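Local coordinates for protein kallistatin (Homo sapiens, PDB 6F4V) that inhibits tissue kallikrein as a serpin, forming a stable equimolar complex with the enzyme, and binds a sulfated glycan on its surface, at residues R213-S218 / P249-R254. Residues are numbered along the deposited sequence; the frame is centred on the assembly and turned at random.
With Z9L (methyl 2,3,6-tri-O-sulfo-alpha-D-glucopyranoside), chain C; Z9K (3-O-methyl-2-O-sulfo-alpha-L-idopyranuronic acid), chain B.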
loop_
_atom_site.group_PDB
_atom_site.type_symbol
_atom_site.label_atom_id
_atom_site.label_comp_id
_atom_site.label_asym_id
_atom_site.label_seq_id
_atom_site.Cartn_x
_atom_site.Cartn_y
_atom_site.Cartn_z
ATOM N N ARG A 213 17.201 -1.348 -21.813
ATOM C CA ARG A 213 18.406 -1.958 -22.408
ATOM C C ARG A 213 19.382 -2.538 -21.388
ATOM O O ARG A 213 20.313 -3.236 -21.777
ATOM C CB ARG A 213 19.104 -0.975 -23.358
ATOM C CG ARG A 213 18.236 -0.644 -24.574
ATOM C CD ARG A 213 18.795 0.504 -25.405
ATOM N NE ARG A 213 20.068 0.151 -26.036
ATOM C CZ ARG A 213 20.934 1.026 -26.549
ATOM N NH1 ARG A 213 20.693 2.344 -26.516
ATOM N NH2 ARG A 213 22.064 0.585 -27.089
ATOM N N TYR A 214 19.195 -2.234 -20.106
ATOM C CA TYR A 214 19.997 -2.797 -19.026
ATOM C C TYR A 214 19.306 -3.988 -18.346
ATOM O O TYR A 214 19.972 -4.750 -17.642
ATOM C CB TYR A 214 20.290 -1.761 -17.926
ATOM C CG TYR A 214 21.356 -0.705 -18.186
ATOM C CD1 TYR A 214 21.026 0.541 -18.743
ATOM C CD2 TYR A 214 22.691 -0.922 -17.809
ATOM C CE1 TYR A 214 21.993 1.525 -18.938
ATOM C CE2 TYR A 214 23.661 0.044 -18.009
ATOM C CZ TYR A 214 23.317 1.271 -18.566
ATOM O OH TYR A 214 24.302 2.221 -18.763
ATOM N N LEU A 215 17.989 -4.119 -18.482
ATOM C CA LEU A 215 17.230 -5.136 -17.757
ATOM C C LEU A 215 16.251 -5.818 -18.668
ATOM O O LEU A 215 15.764 -5.206 -19.603
ATOM C CB LEU A 215 16.428 -4.488 -16.625
ATOM C CG LEU A 215 17.221 -3.731 -15.574
ATOM C CD1 LEU A 215 16.235 -2.982 -14.674
ATOM C CD2 LEU A 215 18.067 -4.690 -14.744
ATOM N N PRO A 216 15.894 -7.073 -18.369
ATOM C CA PRO A 216 14.952 -7.792 -19.225
ATOM C C PRO A 216 13.485 -7.419 -18.944
ATOM O O PRO A 216 12.707 -8.236 -18.462
ATOM C CB PRO A 216 15.270 -9.281 -18.906
ATOM C CG PRO A 216 15.694 -9.244 -17.476
ATOM C CD PRO A 216 16.468 -7.951 -17.332
ATOM N N CYS A 217 13.097 -6.191 -19.290
ATOM C CA CYS A 217 11.732 -5.741 -19.071
ATOM C C CYS A 217 11.414 -4.530 -19.904
ATOM O O CYS A 217 12.311 -3.870 -20.435
ATOM C CB CYS A 217 11.483 -5.422 -17.576
ATOM S SG CYS A 217 12.320 -3.954 -16.936
ATOM N N SER A 218 10.109 -4.292 -20.066
ATOM C CA SER A 218 9.586 -3.022 -20.521
ATOM C C SER A 218 8.825 -2.339 -19.390
ATOM O O SER A 218 8.364 -2.986 -18.468
ATOM C CB SER A 218 8.664 -3.239 -21.723
ATOM O OG SER A 218 9.361 -3.832 -22.814
ATOM N N PRO A 249 13.730 1.849 -4.777
ATOM C CA PRO A 249 13.354 3.255 -5.051
ATOM C C PRO A 249 14.218 3.894 -6.125
ATOM O O PRO A 249 13.687 4.594 -6.990
ATOM C CB PRO A 249 13.565 3.948 -3.705
ATOM C CG PRO A 249 13.412 2.866 -2.717
ATOM C CD PRO A 249 14.025 1.639 -3.357
ATOM N N GLU A 250 15.513 3.568 -6.128
ATOM C CA GLU A 250 16.437 4.101 -7.120
ATOM C C GLU A 250 16.085 3.633 -8.531
ATOM O O GLU A 250 16.153 4.412 -9.472
ATOM C CB GLU A 250 17.905 3.746 -6.773
ATOM C CG GLU A 250 18.387 4.379 -5.473
ATOM C CD GLU A 250 17.811 3.759 -4.192
ATOM O OE1 GLU A 250 17.354 2.583 -4.190
ATOM O OE2 GLU A 250 17.835 4.466 -3.152
ATOM N N MET A 251 15.660 2.381 -8.679
ATOM C CA MET A 251 15.260 1.887 -9.984
ATOM C C MET A 251 13.956 2.563 -10.454
ATOM O O MET A 251 13.845 2.937 -11.629
ATOM C CB MET A 251 15.086 0.379 -9.973
ATOM C CG MET A 251 14.906 -0.265 -11.327
ATOM S SD MET A 251 16.251 0.106 -12.458
ATOM C CE MET A 251 17.599 -0.788 -11.707
ATOM N N LEU A 252 12.992 2.725 -9.543
ATOM C CA LEU A 252 11.742 3.409 -9.900
ATOM C C LEU A 252 12.050 4.830 -10.406
ATOM O O LEU A 252 11.508 5.258 -11.415
ATOM C CB LEU A 252 10.794 3.460 -8.704
ATOM C CG LEU A 252 9.406 4.042 -9.020
ATOM C CD1 LEU A 252 8.649 3.115 -9.976
ATOM C CD2 LEU A 252 8.666 4.276 -7.715
ATOM N N MET A 253 12.963 5.520 -9.725
ATOM C CA MET A 253 13.359 6.871 -10.146
ATOM C C MET A 253 14.101 6.900 -11.449
ATOM O O MET A 253 13.897 7.810 -12.243
ATOM C CB MET A 253 14.116 7.604 -9.043
ATOM C CG MET A 253 13.142 8.037 -7.927
ATOM S SD MET A 253 11.783 9.130 -8.477
ATOM C CE MET A 253 10.360 8.047 -8.504
ATOM N N ARG A 254 14.910 5.886 -11.699
ATOM C CA ARG A 254 15.555 5.756 -12.999
ATOM C C ARG A 254 14.519 5.654 -14.097
ATOM O O ARG A 254 14.592 6.411 -15.086
ATOM C CB ARG A 254 16.537 4.561 -13.034
ATOM C CG ARG A 254 17.009 4.182 -14.419
ATOM C CD ARG A 254 18.156 3.156 -14.434
ATOM N NE ARG A 254 18.329 2.731 -15.821
ATOM C CZ ARG A 254 17.720 1.707 -16.413
ATOM N NH1 ARG A 254 16.918 0.867 -15.738
ATOM N NH2 ARG A 254 17.937 1.493 -17.708
HETATM O O4 Z9L C . 22.776 5.044 -22.624
HETATM C C4 Z9L C . 22.684 3.716 -23.225
HETATM C C5 Z9L C . 21.752 2.739 -22.495
HETATM O O5 Z9L C . 21.759 1.452 -23.201
HETATM C C6 Z9L C . 20.327 3.201 -22.411
HETATM O O6 Z9L C . 19.525 2.148 -21.930
HETATM S S1 Z9L C . 18.088 2.630 -21.243
HETATM O O7 Z9L C . 18.498 3.448 -19.852
HETATM O O11 Z9L C . 17.172 1.308 -20.895
HETATM O O15 Z9L C . 17.298 3.644 -22.298
HETATM C C3 Z9L C . 24.078 3.153 -23.153
HETATM O O3 Z9L C . 24.888 3.950 -24.071
HETATM S S2 Z9L C . 26.333 4.481 -23.463
HETATM O O8 Z9L C . 27.113 5.371 -24.621
HETATM O O9 Z9L C . 27.266 3.163 -23.047
HETATM O O10 Z9L C . 26.058 5.402 -22.119
HETATM C C2 Z9L C . 24.278 1.693 -23.446
HETATM O O2 Z9L C . 24.633 1.499 -24.833
HETATM S S3 Z9L C . 25.700 0.278 -25.251
HETATM O O12 Z9L C . 26.152 0.581 -26.820
HETATM O O13 Z9L C . 24.946 -1.188 -25.193
HETATM O O14 Z9L C . 27.042 0.251 -24.262
HETATM C C1 Z9L C . 23.085 0.768 -23.128
HETATM O O1 Z9L C . 23.244 0.239 -21.869
HETATM C C7 Z9L C . 22.559 -0.985 -21.574
HETATM O O4 Z9K B . 23.501 9.188 -21.449
HETATM C C4 Z9K B . 22.427 8.865 -22.327
HETATM C C5 Z9K B . 21.253 8.174 -21.552
HETATM O O5 Z9K B . 21.459 6.616 -21.566
HETATM C C6 Z9K B . 21.136 8.588 -20.207
HETATM O O10 Z9K B . 22.135 8.543 -19.423
HETATM O O6 Z9K B . 20.030 8.992 -19.759
HETATM C C3 Z9K B . 23.000 8.053 -23.459
HETATM O O3 Z9K B . 23.315 8.937 -24.581
HETATM C C7 Z9K B . 24.419 9.794 -24.439
HETATM C C2 Z9K B . 22.074 6.999 -23.946
HETATM O O2 Z9K B . 22.639 6.311 -25.118
HETATM S S1 Z9K B . 21.595 5.828 -26.340
HETATM O O7 Z9K B . 22.249 4.501 -27.103
HETATM O O8 Z9K B . 21.402 7.045 -27.436
HETATM O O9 Z9K B . 20.116 5.416 -25.722
HETATM C C1 Z9K B . 21.738 6.001 -22.884
#
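Arg254 reaches from helix 249-258 to the loop before strand 217-223, and its NH2 comes within 3.4 Å of Tyr214 CD1. The guanidinium and the phenol ring stand nearly upright to each other, 81° apart. CG of Arg254 lies anti to the backbone N (chi1 167°) and the chain stays extended to NE, which carries the charged end across to the loop. The snug part centres on Leu215. Its CD1 meets Met251 SD tip to tip at 3.8 Å and lies beside Arg254 NH1, and Ile243, Val246 and Trp255 also pack on Leu215. Met251 SD in turn lies at the edge of the Arg254 guanidinium and takes a weak hydrogen bond from NH1. The same NH1 forms a salt bridge with Asp212. In this serpin the two segments line one glycan pocket, joining the turn between strands 206-211 and 217-223, two inner strands of a four-stranded antiparallel sheet, to helix 249-258. One sulfate of Z9L is gripped from both segments: Arg213 N donates to its O11 at 2.8 Å, and Arg254 NH2 to its O7 at 3.0 Å. With lysine in place of Arg254, the single ammonium would probably be unable to hold Asp212 and this sulfate together, so that either the salt bridge or the helix's bond to the sulfate would be lost. The exposed side, at Tyr214 and Arg213, meets the helix little and is covered by the sugars instead. Z9L C7 sits over one face of the Tyr214 ring, 3.4 Å above its plane. The end of the Arg213 side chain leads away from the helix, with Z9L O5 over its guanidinium, and NH1 donates in plane to Z9K O7 at 2.7 Å.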